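Local coordinates for protein ribonuclease S-3 (Pyrus pyrifolia, PDB 1IQQ) that cleaves RNA as a T2-family ribonuclease of the pear pistil and is responsible for gametophytic self-incompatibility, the rejection of self pollen, at residues K58-E61 / H62-I66; R119-K123 / A124-P128; C155-G159 / T160-L164. All blocks are in the same frame, centred on the assembly; numbering follows the deposited sequence.

Contact 1. Residues K58-E61 / H62-I66; sequences KLLE and HQLEI
Leu60 and Leu64 meet one turn apart on an alpha helix, residues 58-67, and form the tightly packed side of this contact. Leu60 CG lies 4.1 Å from Leu64 CD1, and the two side chains cross at a slant. Both leucines are buried. Leu60 also packs on Asn100 and Ile107 of helix 99-112. Leu64 reaches Phe103 of that helix and Trp81 of helix 77-89. The backbone bonds are those of a regular helix, such as Leu64 N to Leu60 O at 3.0 Å. Glu61, on the helix 77-89 side, forms a salt bridge with Arg56.

The other side is looser. Lys58 and His62 are exposed and join the contact mainly through the backbone. His62 N bonds to Lys58 O at 2.8 Å. Between the two segments, the only side-chain hydrogen bond is from Gln63. Its CG stands anti to the carbonyl carbon (chi1 -67°), and the chain runs back toward the preceding turn. Gln63 NE2 then lies 3.8 Å from Leu59 CG. Leu59 O takes two N-H groups from opposite faces of its carbonyl plane. Gln63 N is one. Gln63 NE2 is the other, 3.2 Å from Leu59 O and 57° out of that plane. An alanine here is likely to leave Leu59 O with the backbone N-H of Gln63 alone from this pair, and to uncover part of the Leu59 side chain. Leu59 O lies almost exactly in the plane of the Gln63 amide.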
loop_
_atom_site.group_PDB
_atom_site.type_symbol
_atom_site.label_atom_id
_atom_site.label_comp_id
_atom_site.label_asym_id
_atom_site.label_seq_id
_atom_site.Cartn_x
_atom_site.Cartn_y
_atom_site.Cartn_z
ATOM N N LYS A 58 18.182 -10.347 9.897
ATOM C CA LYS A 58 17.862 -9.202 10.709
ATOM C C LYS A 58 17.890 -7.948 9.860
ATOM O O LYS A 58 17.074 -7.056 10.089
ATOM C CB LYS A 58 18.877 -9.059 11.890
ATOM C CG LYS A 58 18.879 -10.183 12.927
ATOM C CD LYS A 58 17.774 -10.031 13.961
ATOM C CE LYS A 58 17.786 -11.224 14.898
ATOM N NZ LYS A 58 17.466 -12.460 14.124
ATOM N N LEU A 59 18.859 -7.812 8.953
ATOM C CA LEU A 59 18.952 -6.590 8.164
ATOM C C LEU A 59 17.683 -6.384 7.360
ATOM O O LEU A 59 17.215 -5.252 7.268
ATOM C CB LEU A 59 20.163 -6.608 7.206
ATOM C CG LEU A 59 20.260 -5.407 6.244
ATOM C CD1 LEU A 59 20.503 -4.111 6.998
ATOM C CD2 LEU A 59 21.374 -5.692 5.210
ATOM N N LEU A 60 17.120 -7.465 6.815
ATOM C CA LEU A 60 15.851 -7.342 6.015
ATOM C C LEU A 60 14.807 -6.880 6.966
ATOM O O LEU A 60 14.002 -5.956 6.630
ATOM C CB LEU A 60 15.450 -8.708 5.425
ATOM C CG LEU A 60 14.069 -8.712 4.732
ATOM C CD1 LEU A 60 14.089 -7.757 3.551
ATOM C CD2 LEU A 60 13.850 -10.114 4.153
ATOM N N GLU A 61 14.695 -7.498 8.154
ATOM C CA GLU A 61 13.676 -7.075 9.096
ATOM C C GLU A 61 13.807 -5.639 9.553
ATOM O O GLU A 61 12.806 -4.964 9.800
ATOM C CB GLU A 61 13.598 -8.059 10.282
ATOM C CG GLU A 61 12.974 -9.387 9.792
ATOM C CD GLU A 61 13.047 -10.522 10.794
ATOM O OE1 GLU A 61 13.798 -10.398 11.834
ATOM O OE2 GLU A 61 12.338 -11.540 10.514
ATOM N N HIS A 62 15.055 -5.158 9.661
ATOM C CA HIS A 62 15.264 -3.784 10.079
ATOM C C HIS A 62 14.713 -2.818 9.018
ATOM O O HIS A 62 14.178 -1.767 9.327
ATOM C CB HIS A 62 16.774 -3.612 10.193
ATOM C CG HIS A 62 17.219 -2.238 10.563
ATOM N ND1 HIS A 62 17.598 -1.202 9.792
ATOM C CD2 HIS A 62 17.296 -1.799 11.870
ATOM C CE1 HIS A 62 17.875 -0.145 10.629
ATOM N NE2 HIS A 62 17.692 -0.532 11.879
ATOM N N GLN A 63 14.866 -3.179 7.754
ATOM C CA GLN A 63 14.326 -2.310 6.679
ATOM C C GLN A 63 12.824 -2.379 6.708
ATOM O O GLN A 63 12.183 -1.345 6.551
ATOM C CB GLN A 63 14.816 -2.762 5.329
ATOM C CG GLN A 63 16.365 -2.570 5.118
ATOM C CD GLN A 63 16.802 -3.338 3.889
ATOM O OE1 GLN A 63 16.752 -2.875 2.749
ATOM N NE2 GLN A 63 17.210 -4.564 4.117
ATOM N N LEU A 64 12.263 -3.565 6.914
ATOM C CA LEU A 64 10.807 -3.680 6.966
ATOM C C LEU A 64 10.227 -2.951 8.194
ATOM O O LEU A 64 9.102 -2.497 8.147
ATOM C CB LEU A 64 10.379 -5.146 7.032
ATOM C CG LEU A 64 10.774 -5.924 5.770
ATOM C CD1 LEU A 64 10.396 -7.414 5.939
ATOM C CD2 LEU A 64 10.016 -5.431 4.517
ATOM N N GLU A 65 10.989 -2.828 9.310
ATOM C CA GLU A 65 10.492 -2.067 10.456
ATOM C C GLU A 65 10.188 -0.622 10.055
ATOM O O GLU A 65 9.326 0.003 10.656
ATOM C CB GLU A 65 11.558 -2.073 11.600
ATOM C CG GLU A 65 11.604 -3.350 12.367
ATOM C CD GLU A 65 12.766 -3.397 13.360
ATOM O OE1 GLU A 65 12.762 -4.356 14.156
ATOM O OE2 GLU A 65 13.670 -2.514 13.321
ATOM N N ILE A 66 10.953 -0.129 9.085
ATOM C CA ILE A 66 10.811 1.234 8.582
ATOM C C ILE A 66 9.847 1.362 7.416
ATOM O O ILE A 66 9.058 2.318 7.400
ATOM C CB ILE A 66 12.205 1.814 8.170
ATOM C CG1 ILE A 66 13.085 1.891 9.419
ATOM C CG2 ILE A 66 12.083 3.232 7.466
ATOM C CD1 ILE A 66 14.578 2.104 9.055
#

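Contact 2. Residues R119-K123 / A124-P128; sequences RILSK and AKIEP. With NAG (2-acetamido-2-deoxy-beta-D-glucopyranose), chain B; NAG (2-acetamido-2-deoxy-beta-D-glucopyranose), chain C.
Ile126 N bonds to Leu121 O at 2.9 Å and Lys125 N to Ser122 O at 2.9 Å, a Schellman motif that ends the helix, with Lys125 at positive phi as the C-prime residue. Beyond it the chain doubles back along the last turn. Leu121 CB then packs against Ile126 CB at 4.2 Å.

Ser122 and Glu127 join the two arms on the polar side. Ser122 OG is anti to its own backbone nitrogen (chi1 176°). The Glu127 chain bends at chi2 (-74°), which turns its carboxylate back toward this hydroxyl. Ser122 OG gives a very short bond of 2.5 Å to Glu127 OE2, on the syn side of that oxygen and 27° out of the carboxylate plane. One water links Glu127 OE2 to Ser122 O. Another donates to Glu127 OE1 and accepts from N2 of the second sugar of the glycan. Pro128 CG touches the acetamide methyl C8 of that sugar at 3.7 Å.

The glycan is carried by Asn116. On the side facing helix 135-143, Ile120, Leu121 and Ala124 pack on Ala141 and Ile142. Leu121, Ile126 and Pro128 touch the C-terminal Tyr200, and the loop leads on to strand 132-133.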
loop_
_atom_site.group_PDB
_atom_site.type_symbol
_atom_site.label_atom_id
_atom_site.label_comp_id
_atom_site.label_asym_id
_atom_site.label_seq_id
_atom_site.Cartn_x
_atom_site.Cartn_y
_atom_site.Cartn_z
ATOM N N ARG A 119 6.690 10.542 -0.914
ATOM C CA ARG A 119 7.608 11.275 -1.767
ATOM C C ARG A 119 6.961 11.737 -3.075
ATOM O O ARG A 119 7.159 12.852 -3.483
ATOM C CB ARG A 119 8.838 10.382 -2.028
ATOM C CG ARG A 119 9.963 11.078 -2.797
ATOM C CD ARG A 119 11.056 9.980 -3.125
ATOM N NE ARG A 119 12.287 10.580 -3.669
ATOM C CZ ARG A 119 12.487 10.829 -4.961
ATOM N NH1 ARG A 119 11.554 10.537 -5.859
ATOM N NH2 ARG A 119 13.635 11.370 -5.356
ATOM N N ILE A 120 6.162 10.854 -3.707
ATOM C CA ILE A 120 5.464 11.220 -4.932
ATOM C C ILE A 120 4.555 12.416 -4.674
ATOM O O ILE A 120 4.542 13.376 -5.435
ATOM C CB ILE A 120 4.641 10.030 -5.419
ATOM C CG1 ILE A 120 5.581 8.839 -5.711
ATOM C CG2 ILE A 120 3.775 10.435 -6.643
ATOM C CD1 ILE A 120 4.835 7.647 -6.190
ATOM N N LEU A 121 3.806 12.414 -3.581
ATOM C CA LEU A 121 2.940 13.540 -3.250
ATOM C C LEU A 121 3.750 14.790 -2.958
ATOM O O LEU A 121 3.418 15.862 -3.464
ATOM C CB LEU A 121 2.066 13.170 -2.043
ATOM C CG LEU A 121 0.964 12.137 -2.323
ATOM C CD1 LEU A 121 0.278 11.738 -1.021
ATOM C CD2 LEU A 121 -0.091 12.697 -3.278
ATOM N N SER A 122 4.826 14.643 -2.210
ATOM C CA SER A 122 5.675 15.806 -1.896
ATOM C C SER A 122 6.256 16.444 -3.162
ATOM O O SER A 122 6.328 17.672 -3.262
ATOM C CB SER A 122 6.812 15.354 -0.956
ATOM O OG SER A 122 7.711 16.466 -0.711
ATOM N N LYS A 123 6.629 15.627 -4.160
ATOM C CA LYS A 123 7.163 16.191 -5.379
ATOM C C LYS A 123 6.132 17.064 -6.105
ATOM O O LYS A 123 6.516 18.018 -6.810
ATOM C CB LYS A 123 7.678 15.096 -6.339
ATOM C CG LYS A 123 8.985 14.472 -5.822
ATOM C CD LYS A 123 9.322 13.233 -6.555
ATOM C CE LYS A 123 9.726 13.546 -7.958
ATOM N NZ LYS A 123 10.353 12.334 -8.600
ATOM N N ALA A 124 4.825 16.769 -5.894
ATOM C CA ALA A 124 3.707 17.549 -6.453
ATOM C C ALA A 124 3.219 18.644 -5.502
ATOM O O ALA A 124 2.111 19.151 -5.655
ATOM C CB ALA A 124 2.533 16.623 -6.833
ATOM N N LYS A 125 4.046 18.988 -4.512
ATOM C CA LYS A 125 3.700 20.046 -3.548
ATOM C C LYS A 125 2.577 19.673 -2.562
ATOM O O LYS A 125 1.899 20.555 -1.987
ATOM C CB LYS A 125 3.338 21.360 -4.252
ATOM C CG LYS A 125 4.356 21.800 -5.324
ATOM C CD LYS A 125 3.634 22.966 -6.151
ATOM C CE LYS A 125 2.492 22.498 -7.023
ATOM N NZ LYS A 125 2.090 23.582 -7.945
ATOM N N ILE A 126 2.403 18.379 -2.330
ATOM C CA ILE A 126 1.342 17.956 -1.392
ATOM C C ILE A 126 2.011 17.282 -0.196
ATOM O O ILE A 126 2.552 16.175 -0.284
ATOM C CB ILE A 126 0.395 17.000 -2.137
ATOM C CG1 ILE A 126 -0.366 17.779 -3.233
ATOM C CG2 ILE A 126 -0.677 16.353 -1.201
ATOM C CD1 ILE A 126 -1.223 16.901 -4.137
ATOM N N GLU A 127 2.009 18.028 0.922
ATOM C CA GLU A 127 2.634 17.552 2.168
ATOM C C GLU A 127 1.500 17.202 3.122
ATOM O O GLU A 127 0.383 17.713 2.943
ATOM C CB GLU A 127 3.465 18.691 2.731
ATOM C CG GLU A 127 4.546 19.130 1.746
ATOM C CD GLU A 127 5.699 18.113 1.682
ATOM O OE1 GLU A 127 5.860 17.310 2.644
ATOM O OE2 GLU A 127 6.467 18.188 0.694
ATOM N N PRO A 128 1.781 16.390 4.182
ATOM C CA PRO A 128 0.766 15.965 5.169
ATOM C C PRO A 128 0.490 17.097 6.178
ATOM O O PRO A 128 0.719 16.969 7.367
ATOM C CB PRO A 128 1.367 14.705 5.789
ATOM C CG PRO A 128 2.911 14.978 5.729
ATOM C CD PRO A 128 3.058 15.667 4.393
HETATM C C1 NAG B . 9.186 8.535 2.135
HETATM C C2 NAG B . 10.514 8.439 2.939
HETATM C C3 NAG B . 10.471 9.529 4.025
HETATM C C4 NAG B . 10.277 10.926 3.421
HETATM C C5 NAG B . 9.010 10.886 2.549
HETATM C C6 NAG B . 8.728 12.137 1.786
HETATM C C7 NAG B . 11.765 6.405 3.442
HETATM C C8 NAG B . 11.888 5.182 4.307
HETATM N N2 NAG B . 10.642 7.148 3.585
HETATM O O3 NAG B . 11.728 9.467 4.728
HETATM O O4 NAG B . 10.030 11.862 4.490
HETATM O O5 NAG B . 9.151 9.838 1.567
HETATM O O6 NAG B . 9.824 12.523 0.942
HETATM O O7 NAG B . 12.657 6.679 2.629
HETATM C C1 NAG C . 10.685 13.050 4.333
HETATM C C2 NAG C . 10.162 13.993 5.393
HETATM C C3 NAG C . 10.935 15.269 5.469
HETATM C C4 NAG C . 12.417 14.961 5.643
HETATM C C5 NAG C . 12.889 13.985 4.576
HETATM C C6 NAG C . 14.325 13.551 4.821
HETATM C C7 NAG C . 7.847 13.847 5.757
HETATM C C8 NAG C . 6.465 14.248 5.139
HETATM N N2 NAG C . 8.818 14.343 5.050
HETATM O O3 NAG C . 10.454 15.976 6.628
HETATM O O4 NAG C . 13.188 16.176 5.567
HETATM O O5 NAG C . 12.079 12.782 4.603
HETATM O O6 NAG C . 14.791 12.787 3.715
HETATM O O7 NAG C . 7.952 13.260 6.835
HETATM O O HOH W 1 8.513 16.047 2.600
HETATM O O HOH W 2 6.365 19.931 -1.234
#

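Contact 3. Residues C155-G159 / T160-L164; sequences CQKKG and TTTEL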
loop_
_atom_site.group_PDB
_atom_site.type_symbol
_atom_site.label_atom_id
_atom_site.label_comp_id
_atom_site.label_asym_id
_atom_site.label_seq_id
_atom_site.Cartn_x
_atom_site.Cartn_y
_atom_site.Cartn_z
ATOM N N CYS A 155 -10.422 6.138 1.230
ATOM C CA CYS A 155 -10.619 7.231 2.192
ATOM C C CYS A 155 -11.493 6.694 3.364
ATOM O O CYS A 155 -11.978 5.566 3.300
ATOM C CB CYS A 155 -11.376 8.379 1.545
ATOM S SG CYS A 155 -10.331 9.376 0.432
ATOM N N GLN A 156 -11.642 7.517 4.410
ATOM C CA GLN A 156 -12.558 7.120 5.489
ATOM C C GLN A 156 -13.230 8.367 5.992
ATOM O O GLN A 156 -12.657 9.468 5.976
ATOM C CB GLN A 156 -11.806 6.452 6.657
ATOM C CG GLN A 156 -10.779 7.334 7.283
ATOM C CD GLN A 156 -9.869 6.565 8.254
ATOM O OE1 GLN A 156 -9.945 5.372 8.312
ATOM N NE2 GLN A 156 -8.989 7.277 8.957
ATOM N N LYS A 157 -14.481 8.224 6.467
ATOM C CA LYS A 157 -15.183 9.386 7.009
ATOM C C LYS A 157 -15.215 9.319 8.548
ATOM O O LYS A 157 -15.558 8.298 9.108
ATOM C CB LYS A 157 -16.618 9.482 6.508
ATOM C CG LYS A 157 -17.283 10.799 6.969
ATOM C CD LYS A 157 -18.558 11.085 6.186
ATOM C CE LYS A 157 -19.378 12.153 6.918
ATOM N NZ LYS A 157 -20.726 12.257 6.303
ATOM N N LYS A 158 -14.915 10.442 9.175
ATOM C CA LYS A 158 -14.882 10.539 10.636
ATOM C C LYS A 158 -15.695 11.761 10.928
ATOM O O LYS A 158 -15.185 12.866 10.772
ATOM C CB LYS A 158 -13.445 10.822 11.104
ATOM C CG LYS A 158 -12.330 9.887 10.575
ATOM C CD LYS A 158 -12.447 8.477 11.143
ATOM C CE LYS A 158 -12.649 8.526 12.676
ATOM N NZ LYS A 158 -12.479 7.219 13.400
ATOM N N GLY A 159 -16.933 11.600 11.359
ATOM C CA GLY A 159 -17.704 12.802 11.625
ATOM C C GLY A 159 -17.882 13.561 10.333
ATOM O O GLY A 159 -18.284 12.975 9.333
ATOM N N THR A 160 -17.598 14.855 10.326
ATOM C CA THR A 160 -17.737 15.607 9.119
ATOM C C THR A 160 -16.433 15.631 8.336
ATOM O O THR A 160 -16.364 16.319 7.332
ATOM C CB THR A 160 -18.121 17.072 9.413
ATOM O OG1 THR A 160 -17.225 17.631 10.387
ATOM C CG2 THR A 160 -19.529 17.152 9.993
ATOM N N THR A 161 -15.417 14.875 8.762
ATOM C CA THR A 161 -14.117 14.934 8.050
ATOM C C THR A 161 -13.842 13.636 7.256
ATOM O O THR A 161 -13.914 12.544 7.824
ATOM C CB THR A 161 -12.949 15.217 9.087
ATOM O OG1 THR A 161 -11.648 15.018 8.500
ATOM C CG2 THR A 161 -13.061 14.321 10.248
ATOM N N THR A 162 -13.584 13.763 5.931
ATOM C CA THR A 162 -13.195 12.589 5.110
ATOM C C THR A 162 -11.670 12.705 4.966
ATOM O O THR A 162 -11.162 13.772 4.640
ATOM C CB THR A 162 -13.718 12.636 3.712
ATOM O OG1 THR A 162 -15.155 12.542 3.757
ATOM C CG2 THR A 162 -13.147 11.511 2.882
ATOM N N GLU A 163 -10.948 11.638 5.330
ATOM C CA GLU A 163 -9.484 11.670 5.128
ATOM C C GLU A 163 -8.967 10.566 4.219
ATOM O O GLU A 163 -9.543 9.471 4.102
ATOM C CB GLU A 163 -8.769 11.555 6.420
ATOM C CG GLU A 163 -9.236 10.532 7.230
ATOM C CD GLU A 163 -8.845 10.900 8.676
ATOM O OE1 GLU A 163 -8.915 12.079 9.026
ATOM O OE2 GLU A 163 -8.480 10.010 9.406
ATOM N N LEU A 164 -7.877 10.906 3.535
ATOM C CA LEU A 164 -7.157 9.929 2.655
ATOM C C LEU A 164 -6.474 8.873 3.571
ATOM O O LEU A 164 -5.827 9.212 4.572
ATOM C CB LEU A 164 -6.082 10.724 1.886
ATOM C CG LEU A 164 -5.181 9.914 0.972
ATOM C CD1 LEU A 164 -6.088 9.310 -0.204
ATOM C CD2 LEU A 164 -4.107 10.842 0.379
HETATM O O HOH W 3 -15.084 15.754 12.001
#
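Gln156 and Glu163 both place CG between the backbone N and the carbonyl carbon (chi1 60° and 48°), and both chains then run extended, which brings amide and carboxylate together over one face of the hairpin. Gln156 CG lies 3.6 Å from Glu163 CG. Farther out, Gln156 NE2 donates to Glu163 OE2 at 2.8 Å. The oxygen is met on its anti side, and it lies nearly in the amide plane. The two flat groups are turned 33° from each other. Each atom of this bond has another partner: NE2 also reaches Ala13 O, and OE2 also takes Asn16 ND2. Amide and carboxylate are thus tied to the segment near the N-terminus. Lys158 lies on the same face. Lys158 CG is 4.0 Å from Glu163 OE2, but its ammonium bonds to Asn16 O.

The backbone is an antiparallel beta hairpin closed by a type II' turn from Lys158 to Thr161. Gln156 and Glu163 form a hydrogen-bonded pair, with Glu163 N to Gln156 O at 2.8 Å. Lys158 and Thr161 form the next, with Lys158 N to Thr161 O at 2.7 Å. Gly159 has positive phi, and a side chain there would run into Thr160 N.

The opposite face carries Cys155, Lys157, Thr162 and Leu164. Cys155 CB meets Thr162 CG2 at 3.8 Å. Cys155 SG lies 4.3 Å from Leu164 CD1 and is joined to Cys193 by a disulfide. Cys155 and Leu164 also pack on Ile198. Strand 161-171 continues the hairpin into the main sheet, where it pairs with strands 3-10, 178-179 and 198-199.

In the fold
The three contacts follow one another along the chain and do not touch. Contacts 2 and 3 are the closest pair: their centres are about 20 Å apart and their nearest atoms about 5 Å. Tyr200 touches both. Contact 1 lies farther off, its centre about 25 Å from that of contact 2 and about 32 Å from that of contact 3. In contact 1 the side chain of Leu64 is about 8 Å from that of the active-site Glu84. The side chain of Leu164 in contact 3 is about 9 Å from that of Gln9, which probably binds RNA, as in relatives. The glycan on Asn116 also reaches contact 1, at Ile66.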